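Local coordinates for protein lipoxygenase (Cyanothece sp., PDB 5EK8) that probably inserts molecular oxygen into polyunsaturated fatty acids as a 9R-lipoxygenase, using a non-heme iron bound deep in a helical domain, at residues A361-Q366 with L568-V573; H390-I395 with I662-N667; V365-Y370 with R560-H565; N256-C261 with D575-E580. All blocks are in the same frame, centred on the assembly; numbering follows the deposited sequence.

In the fold
The four contacts surround the iron site of the lipoxygenase helical domain. Contacts 1 and 3, with centres 8 Å apart, lie on the same pair of helices, 337-377 and 549-574, and share Val365 and Gln366. Contact 2 brings the C-terminal tail, ending in the iron ligand Ile668, against the turn between helices 383-391 and 394-404, its centre 10 Å from those of contacts 1 and 3. Contact 4, on the short helix 577-581 that follows helix 549-574, closes the longest loop, within which contacts 1 and 3 are nested; its centre is 12 Å from contact 1 and about 20 Å from contact 3. Chain regions distant in sequence thus converge on one metal.

Contact 1 of 4, residues A361-Q366 with L568-V573; sequences AKAHVQ and LWHTWV. With FE2 (Fe (II) ion), chain B.
The imidazole of His570 presents its edge to the face of His364 in an offset edge-to-face pair, with the planes at 80°. At the edge of the Trp569 indole, near its plane, sits Ala363 CB, while Val573 CG2 from the same helix lies over one face toward the rim. This is the iron-binding helix pair of the lipoxygenase fold: segments 361-366 and 568-573 of helices 337-377 and 549-574 cross at -125°, their axes 9.9 Å apart. Ala363, with its small side chain, fits between them and meets Trp569 CD1 at 4.0 Å and His570 CD2 at 4.1 Å. Lys362 starts with CG anti to the backbone N (chi1 -174°), which carries its chain across the indole at about a right angle, and CD touches Trp569 CZ2 at 3.6 Å. Its NZ pairs with Glu358, so the ammonium is not left facing the indole alone. The Asn398 carboxamide oxygen bonds His364 ND1, a second-shell contact that helps fix the rotation of the ring and leaves the other nitrogen to the metal. His359 and the C-terminal Ile668 are further iron ligands. The ferrous ion bridges the two helices, bound by His364 NE2 at 2.5 Å and by His570 NE2 at 2.5 Å.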
loop_
_atom_site.group_PDB
_atom_site.type_symbol
_atom_site.label_atom_id
_atom_site.label_comp_id
_atom_site.label_asym_id
_atom_site.label_seq_id
_atom_site.Cartn_x
_atom_site.Cartn_y
_atom_site.Cartn_z
ATOM N N ALA A 361 -5.297 5.288 -1.788
ATOM C CA ALA A 361 -6.126 4.575 -2.751
ATOM C C ALA A 361 -5.298 3.842 -3.801
ATOM O O ALA A 361 -5.427 2.625 -3.961
ATOM C CB ALA A 361 -7.086 5.529 -3.423
ATOM N N LYS A 362 -4.456 4.583 -4.518
ATOM C CA LYS A 362 -3.741 4.035 -5.670
ATOM C C LYS A 362 -2.636 3.057 -5.293
ATOM O O LYS A 362 -2.373 2.102 -6.022
ATOM C CB LYS A 362 -3.149 5.161 -6.521
ATOM C CG LYS A 362 -2.515 4.666 -7.818
ATOM C CD LYS A 362 -1.936 5.805 -8.652
ATOM C CE LYS A 362 -3.004 6.809 -9.049
ATOM N NZ LYS A 362 -2.484 7.832 -9.991
ATOM N N ALA A 363 -1.984 3.290 -4.162
ATOM C CA ALA A 363 -0.879 2.427 -3.768
ATOM C C ALA A 363 -1.337 1.306 -2.840
ATOM O O ALA A 363 -1.201 0.132 -3.172
ATOM C CB ALA A 363 0.219 3.237 -3.116
ATOM N N HIS A 364 -1.881 1.665 -1.684
ATOM C CA HIS A 364 -2.214 0.670 -0.670
ATOM C C HIS A 364 -3.356 -0.241 -1.087
ATOM O O HIS A 364 -3.179 -1.453 -1.275
ATOM C CB HIS A 364 -2.575 1.360 0.644
ATOM C CG HIS A 364 -1.406 1.971 1.346
ATOM N ND1 HIS A 364 -0.727 1.332 2.365
ATOM C CD2 HIS A 364 -0.785 3.162 1.177
ATOM C CE1 HIS A 364 0.253 2.104 2.794
ATOM N NE2 HIS A 364 0.238 3.223 2.088
ATOM N N VAL A 365 -4.534 0.355 -1.224
ATOM C CA VAL A 365 -5.734 -0.396 -1.531
ATOM C C VAL A 365 -5.603 -1.173 -2.837
ATOM O O VAL A 365 -5.919 -2.360 -2.885
ATOM C CB VAL A 365 -6.956 0.525 -1.608
ATOM C CG1 VAL A 365 -8.209 -0.292 -1.911
ATOM C CG2 VAL A 365 -7.108 1.299 -0.310
ATOM N N GLN A 366 -5.128 -0.517 -3.889
ATOM C CA GLN A 366 -5.064 -1.176 -5.186
ATOM C C GLN A 366 -4.122 -2.380 -5.163
ATOM O O GLN A 366 -4.344 -3.360 -5.871
ATOM C CB GLN A 366 -4.632 -0.200 -6.283
ATOM C CG GLN A 366 -4.759 -0.802 -7.679
ATOM C CD GLN A 366 -4.071 0.004 -8.765
ATOM O OE1 GLN A 366 -3.984 -0.440 -9.915
ATOM N NE2 GLN A 366 -3.582 1.192 -8.414
ATOM N N LEU A 568 8.663 1.792 -6.828
ATOM C CA LEU A 568 8.898 3.207 -7.113
ATOM C C LEU A 568 7.728 4.137 -6.783
ATOM O O LEU A 568 7.934 5.172 -6.164
ATOM C CB LEU A 568 9.278 3.407 -8.579
ATOM C CG LEU A 568 9.437 4.886 -8.946
ATOM C CD1 LEU A 568 10.552 5.526 -8.121
ATOM C CD2 LEU A 568 9.682 5.079 -10.436
ATOM N N TRP A 569 6.516 3.792 -7.203
ATOM C CA TRP A 569 5.378 4.685 -7.003
ATOM C C TRP A 569 5.132 4.978 -5.532
ATOM O O TRP A 569 5.103 6.140 -5.119
ATOM C CB TRP A 569 4.103 4.104 -7.625
ATOM C CG TRP A 569 2.908 4.960 -7.344
ATOM C CD1 TRP A 569 1.893 4.696 -6.467
ATOM C CD2 TRP A 569 2.620 6.242 -7.914
ATOM N NE1 TRP A 569 0.985 5.731 -6.468
ATOM C CE2 TRP A 569 1.407 6.689 -7.351
ATOM C CE3 TRP A 569 3.264 7.052 -8.853
ATOM C CZ2 TRP A 569 0.828 7.907 -7.700
ATOM C CZ3 TRP A 569 2.683 8.262 -9.201
ATOM C CH2 TRP A 569 1.481 8.677 -8.623
ATOM N N HIS A 570 4.947 3.926 -4.747
ATOM C CA HIS A 570 4.698 4.099 -3.328
ATOM C C HIS A 570 5.874 4.781 -2.649
ATOM O O HIS A 570 5.680 5.586 -1.751
ATOM C CB HIS A 570 4.410 2.761 -2.653
ATOM C CG HIS A 570 4.319 2.859 -1.163
ATOM N ND1 HIS A 570 5.386 2.597 -0.336
ATOM C CD2 HIS A 570 3.294 3.224 -0.358
ATOM C CE1 HIS A 570 5.020 2.782 0.921
ATOM N NE2 HIS A 570 3.757 3.160 0.934
ATOM N N THR A 571 7.089 4.451 -3.078
ATOM C CA THR A 571 8.287 5.116 -2.577
ATOM C C THR A 571 8.154 6.616 -2.752
ATOM O O THR A 571 8.326 7.391 -1.812
ATOM C CB THR A 571 9.564 4.647 -3.310
ATOM O OG1 THR A 571 9.893 3.316 -2.904
ATOM C CG2 THR A 571 10.728 5.564 -2.988
ATOM N N TRP A 572 7.819 7.006 -3.974
ATOM C CA TRP A 572 7.757 8.403 -4.354
ATOM C C TRP A 572 6.698 9.141 -3.565
ATOM O O TRP A 572 6.959 10.214 -3.025
ATOM C CB TRP A 572 7.473 8.541 -5.843
ATOM C CG TRP A 572 7.687 9.929 -6.352
ATOM C CD1 TRP A 572 6.919 11.034 -6.096
ATOM C CD2 TRP A 572 8.733 10.359 -7.222
ATOM N NE1 TRP A 572 7.429 12.128 -6.755
ATOM C CE2 TRP A 572 8.544 11.739 -7.452
ATOM C CE3 TRP A 572 9.815 9.712 -7.831
ATOM C CZ2 TRP A 572 9.394 12.482 -8.261
ATOM C CZ3 TRP A 572 10.661 10.451 -8.637
ATOM C CH2 TRP A 572 10.447 11.825 -8.841
ATOM N N VAL A 573 5.505 8.562 -3.487
ATOM C CA VAL A 573 4.402 9.248 -2.825
ATOM C C VAL A 573 4.613 9.305 -1.311
ATOM O O VAL A 573 4.385 10.337 -0.675
ATOM C CB VAL A 573 3.055 8.576 -3.137
ATOM C CG1 VAL A 573 1.927 9.308 -2.435
ATOM C CG2 VAL A 573 2.818 8.561 -4.633
HETATM FE FE FE2 B . 2.356 4.417 2.570
#

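Contact 2 of 4, residues H390-I395 with I662-N667; sequences HLKSII and IRTLIN
The carbonyl oxygen of Thr664 receives the ND1-H of His390 at 3.0 Å, a nearly straight bond (162°) that lies in the imidazole plane and uses a lone pair of the carbonyl. His390 CA also directs its hydrogen at this oxygen in a longer C-H...O contact. Beside this polar link, Leu665 points into the turn between helices 383-391 and 394-404. Its CD1 meets Lys392 O and the aliphatic part of the lysine, whose chain bends at chi2 and crosses the leucine at about a right angle. Lys392 NZ bonds back to Pro389 O. Ile394 and Ile666 run side by side, pointing the same way, with Ile394 CD1 against Ile666 CD1 at 3.7 Å. The CG1 branch of Ile394 is anti to its backbone N (chi1 -165°), and this extends it along Ile666, whose side chain also packs on His364 and His570. A water joins Ser393 OG, 3.2 Å away, to Asn667 ND2, from which it accepts at 3.0 Å. Asn667 O is bonded by Arg190, holding the tail one residue before its end. Burial of the extended C-terminal tail in the helical core, delivering the terminal carboxylate of Ile668 to the iron, is a hallmark of the lipoxygenase fold.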
loop_
_atom_site.group_PDB
_atom_site.type_symbol
_atom_site.label_atom_id
_atom_site.label_comp_id
_atom_site.label_asym_id
_atom_site.label_seq_id
_atom_site.Cartn_x
_atom_site.Cartn_y
_atom_site.Cartn_z
ATOM N N HIS A 390 7.421 -8.056 -3.185
ATOM C CA HIS A 390 6.877 -6.719 -3.375
ATOM C C HIS A 390 5.476 -6.586 -2.783
ATOM O O HIS A 390 5.019 -5.483 -2.491
ATOM C CB HIS A 390 6.853 -6.368 -4.863
ATOM C CG HIS A 390 8.165 -6.573 -5.548
ATOM N ND1 HIS A 390 9.277 -5.803 -5.278
ATOM C CD2 HIS A 390 8.552 -7.467 -6.490
ATOM C CE1 HIS A 390 10.285 -6.211 -6.023
ATOM N NE2 HIS A 390 9.872 -7.220 -6.770
ATOM N N LEU A 391 4.799 -7.715 -2.605
ATOM C CA LEU A 391 3.429 -7.709 -2.102
ATOM C C LEU A 391 3.351 -8.101 -0.633
ATOM O O LEU A 391 2.290 -8.012 -0.018
ATOM C CB LEU A 391 2.552 -8.645 -2.937
ATOM C CG LEU A 391 2.173 -8.126 -4.325
ATOM C CD1 LEU A 391 1.581 -9.233 -5.176
ATOM C CD2 LEU A 391 1.197 -6.968 -4.212
ATOM N N LYS A 392 4.477 -8.519 -0.066
ATOM C CA LYS A 392 4.486 -8.928 1.330
ATOM C C LYS A 392 4.267 -7.737 2.263
ATOM O O LYS A 392 4.540 -6.593 1.899
ATOM C CB LYS A 392 5.791 -9.651 1.683
ATOM C CG LYS A 392 7.073 -8.892 1.381
ATOM C CD LYS A 392 8.070 -9.058 2.531
ATOM C CE LYS A 392 9.529 -8.984 2.076
ATOM N NZ LYS A 392 9.927 -7.681 1.475
ATOM N N SER A 393 3.716 -8.027 3.440
ATOM C CA SER A 393 3.584 -7.077 4.549
ATOM C C SER A 393 2.557 -5.952 4.357
ATOM O O SER A 393 2.261 -5.232 5.309
ATOM C CB SER A 393 4.952 -6.457 4.871
ATOM O OG SER A 393 5.862 -7.442 5.334
ATOM N N ILE A 394 1.998 -5.803 3.156
ATOM C CA ILE A 394 1.098 -4.677 2.889
ATOM C C ILE A 394 -0.231 -4.814 3.640
ATOM O O ILE A 394 -0.845 -3.809 4.031
ATOM C CB ILE A 394 0.833 -4.506 1.373
ATOM C CG1 ILE A 394 0.218 -3.135 1.090
ATOM C CG2 ILE A 394 -0.049 -5.615 0.825
ATOM C CD1 ILE A 394 -0.039 -2.887 -0.388
ATOM N N ILE A 395 -0.651 -6.053 3.879
ATOM C CA ILE A 395 -1.875 -6.306 4.627
ATOM C C ILE A 395 -1.767 -5.716 6.032
ATOM O O ILE A 395 -2.737 -5.164 6.567
ATOM C CB ILE A 395 -2.184 -7.817 4.712
ATOM C CG1 ILE A 395 -0.958 -8.598 5.199
ATOM C CG2 ILE A 395 -2.646 -8.346 3.354
ATOM C CD1 ILE A 395 -1.254 -10.035 5.551
ATOM N N ILE A 662 14.969 3.446 -3.233
ATOM C CA ILE A 662 13.775 2.823 -3.787
ATOM C C ILE A 662 13.339 1.636 -2.935
ATOM O O ILE A 662 14.068 0.650 -2.813
ATOM C CB ILE A 662 14.005 2.353 -5.233
ATOM C CG1 ILE A 662 14.361 3.544 -6.124
ATOM C CG2 ILE A 662 12.769 1.644 -5.760
ATOM C CD1 ILE A 662 14.720 3.172 -7.543
ATOM N N ARG A 663 12.146 1.732 -2.358
ATOM C CA ARG A 663 11.639 0.688 -1.471
ATOM C C ARG A 663 11.234 -0.565 -2.238
ATOM O O ARG A 663 10.838 -0.492 -3.397
ATOM C CB ARG A 663 10.449 1.206 -0.659
ATOM C CG ARG A 663 10.774 2.348 0.296
ATOM C CD ARG A 663 9.519 2.800 1.014
ATOM N NE ARG A 663 9.773 3.780 2.066
ATOM C CZ ARG A 663 9.929 3.480 3.352
ATOM N NH1 ARG A 663 9.882 2.215 3.756
ATOM N NH2 ARG A 663 10.148 4.452 4.230
ATOM N N THR A 664 11.342 -1.713 -1.578
ATOM C CA THR A 664 11.008 -3.001 -2.177
ATOM C C THR A 664 9.502 -3.247 -2.138
ATOM O O THR A 664 8.925 -3.855 -3.044
ATOM C CB THR A 664 11.731 -4.164 -1.446
ATOM O OG1 THR A 664 13.149 -4.016 -1.573
ATOM C CG2 THR A 664 11.321 -5.509 -2.015
ATOM N N LEU A 665 8.867 -2.748 -1.086
ATOM C CA LEU A 665 7.487 -3.105 -0.799
ATOM C C LEU A 665 6.727 -1.967 -0.133
ATOM O O LEU A 665 7.256 -0.870 0.062
ATOM C CB LEU A 665 7.443 -4.348 0.097
ATOM C CG LEU A 665 7.721 -4.168 1.598
ATOM C CD1 LEU A 665 7.571 -5.489 2.334
ATOM C CD2 LEU A 665 9.095 -3.570 1.878
ATOM N N ILE A 666 5.474 -2.244 0.203
ATOM C CA ILE A 666 4.649 -1.316 0.960
ATOM C C ILE A 666 4.422 -1.874 2.358
ATOM O O ILE A 666 3.639 -2.804 2.533
ATOM C CB ILE A 666 3.285 -1.068 0.274
ATOM C CG1 ILE A 666 3.493 -0.600 -1.172
ATOM C CG2 ILE A 666 2.455 -0.077 1.081
ATOM C CD1 ILE A 666 2.220 -0.335 -1.934
ATOM N N ASN A 667 5.121 -1.321 3.345
ATOM C CA ASN A 667 4.917 -1.713 4.737
ATOM C C ASN A 667 4.868 -0.502 5.646
ATOM O O ASN A 667 4.944 -0.632 6.863
ATOM C CB ASN A 667 6.008 -2.677 5.210
ATOM C CG ASN A 667 7.410 -2.150 4.964
ATOM O OD1 ASN A 667 7.598 -1.004 4.548
ATOM N ND2 ASN A 667 8.406 -2.992 5.224
HETATM O O HOH W 1 8.361 -5.772 6.328
#

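Contact 3 of 4, residues V365-Y370 with R560-H565; sequences VQMEQY and RHIIFH
This is a buried helix-helix contact, part polar and part apolar, between helices 337-377 and 549-574 in the core of the lipoxygenase domain, beside the iron site. The segment axes approach to 10.5 Å and cross at -130°. The polar link is the bond from His561 NE2 to Gln366 OE1, 2.9 Å long and almost perfectly straight at 175°. The oxygen lies in the imidazole plane, but seen from the amide the donor is tilted out of the carbonyl plane, and the two flat groups are turned 54° from each other. Gln366 also gives its NE2 hydrogen to Lys362 O one helical turn back, so both ends of its amide are held. Across the middle, Met367 bends at chi2 and chi3, folding its thioether over the opposing helix: SD rests 3.9 Å from His565 CB and 3.9 Å from Ile562 O, and CE approaches His561 CD2 obliquely. Ile562 CG1 stands over one face of the Tyr370 ring in a CH-pi contact, 4.1 Å from the centroid, while CD1 touches Tyr370 CD1 at 3.7 Å. On the far helix, His565 ND1 donates to His561 O, a carbonyl that also accepts His565 N, and ND1 sits above the centre of the His561 ring. Trp440 packs edge-to-face with both histidines. The arrangement belongs to the crossed pair of long helices that supplies iron-binding histidines in lipoxygenases.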
loop_
_atom_site.group_PDB
_atom_site.type_symbol
_atom_site.label_atom_id
_atom_site.label_comp_id
_atom_site.label_asym_id
_atom_site.label_seq_id
_atom_site.Cartn_x
_atom_site.Cartn_y
_atom_site.Cartn_z
ATOM N N VAL A 365 -4.534 0.355 -1.224
ATOM C CA VAL A 365 -5.734 -0.396 -1.531
ATOM C C VAL A 365 -5.603 -1.173 -2.837
ATOM O O VAL A 365 -5.919 -2.360 -2.885
ATOM C CB VAL A 365 -6.956 0.525 -1.608
ATOM C CG1 VAL A 365 -8.209 -0.292 -1.911
ATOM C CG2 VAL A 365 -7.108 1.299 -0.310
ATOM N N GLN A 366 -5.128 -0.517 -3.889
ATOM C CA GLN A 366 -5.064 -1.176 -5.186
ATOM C C GLN A 366 -4.122 -2.380 -5.163
ATOM O O GLN A 366 -4.344 -3.360 -5.871
ATOM C CB GLN A 366 -4.632 -0.200 -6.283
ATOM C CG GLN A 366 -4.759 -0.802 -7.679
ATOM C CD GLN A 366 -4.071 0.004 -8.765
ATOM O OE1 GLN A 366 -3.984 -0.440 -9.915
ATOM N NE2 GLN A 366 -3.582 1.192 -8.414
ATOM N N MET A 367 -3.081 -2.319 -4.338
ATOM C CA MET A 367 -2.093 -3.393 -4.318
ATOM C C MET A 367 -2.441 -4.504 -3.326
ATOM O O MET A 367 -1.961 -5.634 -3.467
ATOM C CB MET A 367 -0.704 -2.835 -4.011
ATOM C CG MET A 367 -0.095 -1.991 -5.131
ATOM S SD MET A 367 0.139 -2.883 -6.684
ATOM C CE MET A 367 -1.230 -2.265 -7.661
ATOM N N GLU A 368 -3.275 -4.203 -2.333
ATOM C CA GLU A 368 -3.660 -5.239 -1.375
ATOM C C GLU A 368 -4.363 -6.416 -2.059
ATOM O O GLU A 368 -4.161 -7.568 -1.678
ATOM C CB GLU A 368 -4.557 -4.680 -0.261
ATOM C CG GLU A 368 -5.110 -5.777 0.655
ATOM C CD GLU A 368 -5.376 -5.325 2.074
ATOM O OE1 GLU A 368 -5.682 -6.193 2.921
ATOM O OE2 GLU A 368 -5.280 -4.114 2.352
ATOM N N GLN A 369 -5.171 -6.130 -3.079
ATOM C CA GLN A 369 -5.920 -7.177 -3.775
ATOM C C GLN A 369 -4.965 -8.136 -4.480
ATOM O O GLN A 369 -5.140 -9.366 -4.442
ATOM C CB GLN A 369 -6.917 -6.567 -4.771
ATOM C CG GLN A 369 -6.317 -5.802 -5.938
ATOM C CD GLN A 369 -7.360 -5.031 -6.742
ATOM O OE1 GLN A 369 -8.509 -5.464 -6.878
ATOM N NE2 GLN A 369 -6.960 -3.877 -7.275
ATOM N N TYR A 370 -3.931 -7.565 -5.093
ATOM C CA TYR A 370 -2.905 -8.354 -5.743
ATOM C C TYR A 370 -2.129 -9.155 -4.719
ATOM O O TYR A 370 -1.748 -10.291 -4.981
ATOM C CB TYR A 370 -1.961 -7.467 -6.536
ATOM C CG TYR A 370 -2.607 -6.835 -7.734
ATOM C CD1 TYR A 370 -2.889 -7.587 -8.875
ATOM C CD2 TYR A 370 -2.932 -5.488 -7.735
ATOM C CE1 TYR A 370 -3.483 -7.009 -9.984
ATOM C CE2 TYR A 370 -3.526 -4.902 -8.832
ATOM C CZ TYR A 370 -3.799 -5.666 -9.953
ATOM O OH TYR A 370 -4.383 -5.062 -11.038
ATOM N N ARG A 560 4.553 -6.160 -14.237
ATOM C CA ARG A 560 5.105 -4.810 -14.365
ATOM C C ARG A 560 4.325 -3.801 -13.526
ATOM O O ARG A 560 4.906 -2.984 -12.812
ATOM C CB ARG A 560 5.101 -4.356 -15.826
ATOM C CG ARG A 560 6.264 -4.856 -16.658
ATOM C CD ARG A 560 6.295 -4.149 -18.007
ATOM N NE ARG A 560 5.125 -4.444 -18.834
ATOM C CZ ARG A 560 5.071 -5.416 -19.741
ATOM N NH1 ARG A 560 6.121 -6.200 -19.943
ATOM N NH2 ARG A 560 3.967 -5.606 -20.450
ATOM N N HIS A 561 3.003 -3.863 -13.632
ATOM C CA HIS A 561 2.113 -2.969 -12.898
ATOM C C HIS A 561 2.324 -3.074 -11.381
ATOM O O HIS A 561 2.618 -2.077 -10.697
ATOM C CB HIS A 561 0.660 -3.293 -13.260
ATOM C CG HIS A 561 -0.327 -2.271 -12.796
ATOM N ND1 HIS A 561 -0.441 -1.025 -13.376
ATOM C CD2 HIS A 561 -1.254 -2.310 -11.810
ATOM C CE1 HIS A 561 -1.391 -0.341 -12.765
ATOM N NE2 HIS A 561 -1.904 -1.101 -11.811
ATOM N N ILE A 562 2.180 -4.298 -10.877
ATOM C CA ILE A 562 2.363 -4.601 -9.464
ATOM C C ILE A 562 3.708 -4.105 -8.950
ATOM O O ILE A 562 3.770 -3.332 -7.988
ATOM C CB ILE A 562 2.255 -6.117 -9.199
ATOM C CG1 ILE A 562 0.839 -6.612 -9.500
ATOM C CG2 ILE A 562 2.648 -6.442 -7.760
ATOM C CD1 ILE A 562 0.714 -8.127 -9.521
ATOM N N ILE A 563 4.780 -4.539 -9.609
ATOM C CA ILE A 563 6.124 -4.167 -9.187
ATOM C C ILE A 563 6.298 -2.657 -9.207
ATOM O O ILE A 563 6.871 -2.083 -8.282
ATOM C CB ILE A 563 7.202 -4.818 -10.073
ATOM C CG1 ILE A 563 7.192 -6.336 -9.890
ATOM C CG2 ILE A 563 8.576 -4.273 -9.725
ATOM C CD1 ILE A 563 8.168 -7.065 -10.781
ATOM N N PHE A 564 5.779 -2.009 -10.246
ATOM C CA PHE A 564 5.920 -0.562 -10.366
ATOM C C PHE A 564 5.285 0.158 -9.197
ATOM O O PHE A 564 5.894 1.054 -8.610
ATOM C CB PHE A 564 5.306 -0.041 -11.663
ATOM C CG PHE A 564 5.472 1.444 -11.851
ATOM C CD1 PHE A 564 4.490 2.334 -11.431
ATOM C CD2 PHE A 564 6.620 1.952 -12.439
ATOM C CE1 PHE A 564 4.648 3.699 -11.603
ATOM C CE2 PHE A 564 6.783 3.318 -12.618
ATOM C CZ PHE A 564 5.796 4.193 -12.196
ATOM N N HIS A 565 4.063 -0.225 -8.852
ATOM C CA HIS A 565 3.369 0.515 -7.807
ATOM C C HIS A 565 3.795 0.134 -6.392
ATOM O O HIS A 565 3.683 0.946 -5.477
ATOM C CB HIS A 565 1.864 0.359 -7.978
ATOM C CG HIS A 565 1.336 1.109 -9.158
ATOM N ND1 HIS A 565 1.335 0.584 -10.434
ATOM C CD2 HIS A 565 0.847 2.367 -9.271
ATOM C CE1 HIS A 565 0.843 1.475 -11.274
ATOM N NE2 HIS A 565 0.539 2.566 -10.594
#

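Contact 4 of 4, residues N256-C261 with D575-E580; sequences NGMNPC and DSQSDE
Met258 reaches from the loop after helix 247-256 across the start of helix 577-581. Its CB lies against Ser576 CB at 3.7 Å and Glu580 CB at 4.0 Å; CG continues past Ser576, 4.0 Å from both its CB and its backbone O. The chain then bends at chi2 (-148°), bringing SD to Gln577 CG at 4.0 Å, where the two side chains meet obliquely. A further bend at chi3 carries CE away from Gln577, and the Met258 side chain also packs on Leu351 of helix 337-377, the long helix that carries iron-binding histidines. The backbone of the same methionine makes the polar bond of the contact: Met258 N donates to Glu580 OE1 at 3.1 Å, approaching from above the carboxylate plane, 53° out of it. Glu580 gets there through a bend at chi2 (69°), which turns its acid group back over Gly257, whose CA is 3.4 Å from OE1. Gln577 continues inward from its CG, packing on His359 and giving NE2 to Glu355, which places this short helix next to the first coordination shell. Because Glu580 OE1 also forms a salt bridge with Arg253, one carboxylate oxygen serves both a backbone amide and a guanidinium group; these two donors would probably favour the ionised acid in this buried setting.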
loop_
_atom_site.group_PDB
_atom_site.type_symbol
_atom_site.label_atom_id
_atom_site.label_comp_id
_atom_site.label_asym_id
_atom_site.label_seq_id
_atom_site.Cartn_x
_atom_site.Cartn_y
_atom_site.Cartn_z
ATOM N N ASN A 256 6.547 17.241 -9.751
ATOM C CA ASN A 256 7.330 16.138 -9.211
ATOM C C ASN A 256 7.126 15.880 -7.726
ATOM O O ASN A 256 7.763 14.994 -7.158
ATOM C CB ASN A 256 8.807 16.392 -9.482
ATOM C CG ASN A 256 9.074 16.733 -10.934
ATOM O OD1 ASN A 256 8.732 15.966 -11.835
ATOM N ND2 ASN A 256 9.666 17.900 -11.170
ATOM N N GLY A 257 6.220 16.636 -7.111
ATOM C CA GLY A 257 5.967 16.526 -5.684
ATOM C C GLY A 257 5.281 15.241 -5.259
ATOM O O GLY A 257 5.126 14.315 -6.058
ATOM N N MET A 258 4.878 15.197 -3.988
ATOM C CA MET A 258 4.195 14.044 -3.396
ATOM C C MET A 258 3.012 13.620 -4.246
ATOM O O MET A 258 2.797 12.434 -4.494
ATOM C CB MET A 258 3.724 14.370 -1.977
ATOM C CG MET A 258 3.177 13.182 -1.213
ATOM S SD MET A 258 1.871 13.637 -0.058
ATOM C CE MET A 258 0.616 14.232 -1.191
ATOM N N ASN A 259 2.244 14.616 -4.677
ATOM C CA ASN A 259 1.198 14.434 -5.670
ATOM C C ASN A 259 1.705 14.948 -7.005
ATOM O O ASN A 259 1.580 16.133 -7.304
ATOM C CB ASN A 259 -0.080 15.173 -5.261
ATOM C CG ASN A 259 -1.294 14.778 -6.099
ATOM O OD1 ASN A 259 -1.168 14.208 -7.183
ATOM N ND2 ASN A 259 -2.481 15.083 -5.588
ATOM N N PRO A 260 2.300 14.058 -7.810
ATOM C CA PRO A 260 2.799 14.498 -9.109
ATOM C C PRO A 260 1.640 14.585 -10.084
ATOM O O PRO A 260 1.160 13.557 -10.564
ATOM C CB PRO A 260 3.798 13.402 -9.504
ATOM C CG PRO A 260 3.642 12.297 -8.464
ATOM C CD PRO A 260 2.420 12.604 -7.652
ATOM N N CYS A 261 1.200 15.806 -10.361
ATOM C CA CYS A 261 -0.027 16.040 -11.113
ATOM C C CYS A 261 0.056 15.598 -12.571
ATOM O O CYS A 261 0.970 15.979 -13.297
ATOM C CB CYS A 261 -0.397 17.524 -11.043
ATOM S SG CYS A 261 -0.765 18.120 -9.363
ATOM N N ASP A 575 7.573 8.763 0.603
ATOM C CA ASP A 575 8.780 9.418 1.095
ATOM C C ASP A 575 8.807 10.905 0.752
ATOM O O ASP A 575 9.753 11.609 1.107
ATOM C CB ASP A 575 10.031 8.732 0.539
ATOM C CG ASP A 575 10.160 7.278 0.991
ATOM O OD1 ASP A 575 9.369 6.838 1.856
ATOM O OD2 ASP A 575 11.064 6.578 0.478
ATOM N N SER A 576 7.768 11.382 0.074
ATOM C CA SER A 576 7.666 12.799 -0.256
ATOM C C SER A 576 6.725 13.514 0.701
ATOM O O SER A 576 6.472 14.713 0.561
ATOM C CB SER A 576 7.182 12.993 -1.693
ATOM O OG SER A 576 8.093 12.439 -2.626
ATOM N N GLN A 577 6.208 12.771 1.673
ATOM C CA GLN A 577 5.230 13.321 2.606
ATOM C C GLN A 577 5.829 14.432 3.474
ATOM O O GLN A 577 5.193 15.460 3.700
ATOM C CB GLN A 577 4.645 12.209 3.482
ATOM C CG GLN A 577 3.589 11.365 2.786
ATOM C CD GLN A 577 3.103 10.208 3.641
ATOM O OE1 GLN A 577 3.886 9.346 4.041
ATOM N NE2 GLN A 577 1.805 10.181 3.921
ATOM N N SER A 578 7.053 14.238 3.951
ATOM C CA SER A 578 7.712 15.283 4.729
ATOM C C SER A 578 8.038 16.493 3.873
ATOM O O SER A 578 7.850 17.632 4.299
ATOM C CB SER A 578 8.989 14.759 5.378
ATOM O OG SER A 578 8.796 14.586 6.767
ATOM N N ASP A 579 8.519 16.234 2.661
ATOM C CA ASP A 579 8.952 17.296 1.761
ATOM C C ASP A 579 7.813 18.224 1.372
ATOM O O ASP A 579 8.029 19.399 1.086
ATOM C CB ASP A 579 9.579 16.706 0.497
ATOM C CG ASP A 579 10.788 15.849 0.792
ATOM O OD1 ASP A 579 11.262 15.869 1.947
ATOM O OD2 ASP A 579 11.271 15.161 -0.130
ATOM N N GLU A 580 6.596 17.695 1.363
ATOM C CA GLU A 580 5.452 18.489 0.950
ATOM C C GLU A 580 4.677 19.033 2.141
ATOM O O GLU A 580 4.172 20.150 2.097
ATOM C CB GLU A 580 4.519 17.667 0.056
ATOM C CG GLU A 580 4.098 18.399 -1.204
ATOM C CD GLU A 580 5.250 18.588 -2.180
ATOM O OE1 GLU A 580 5.990 17.610 -2.430
ATOM O OE2 GLU A 580 5.418 19.718 -2.695
#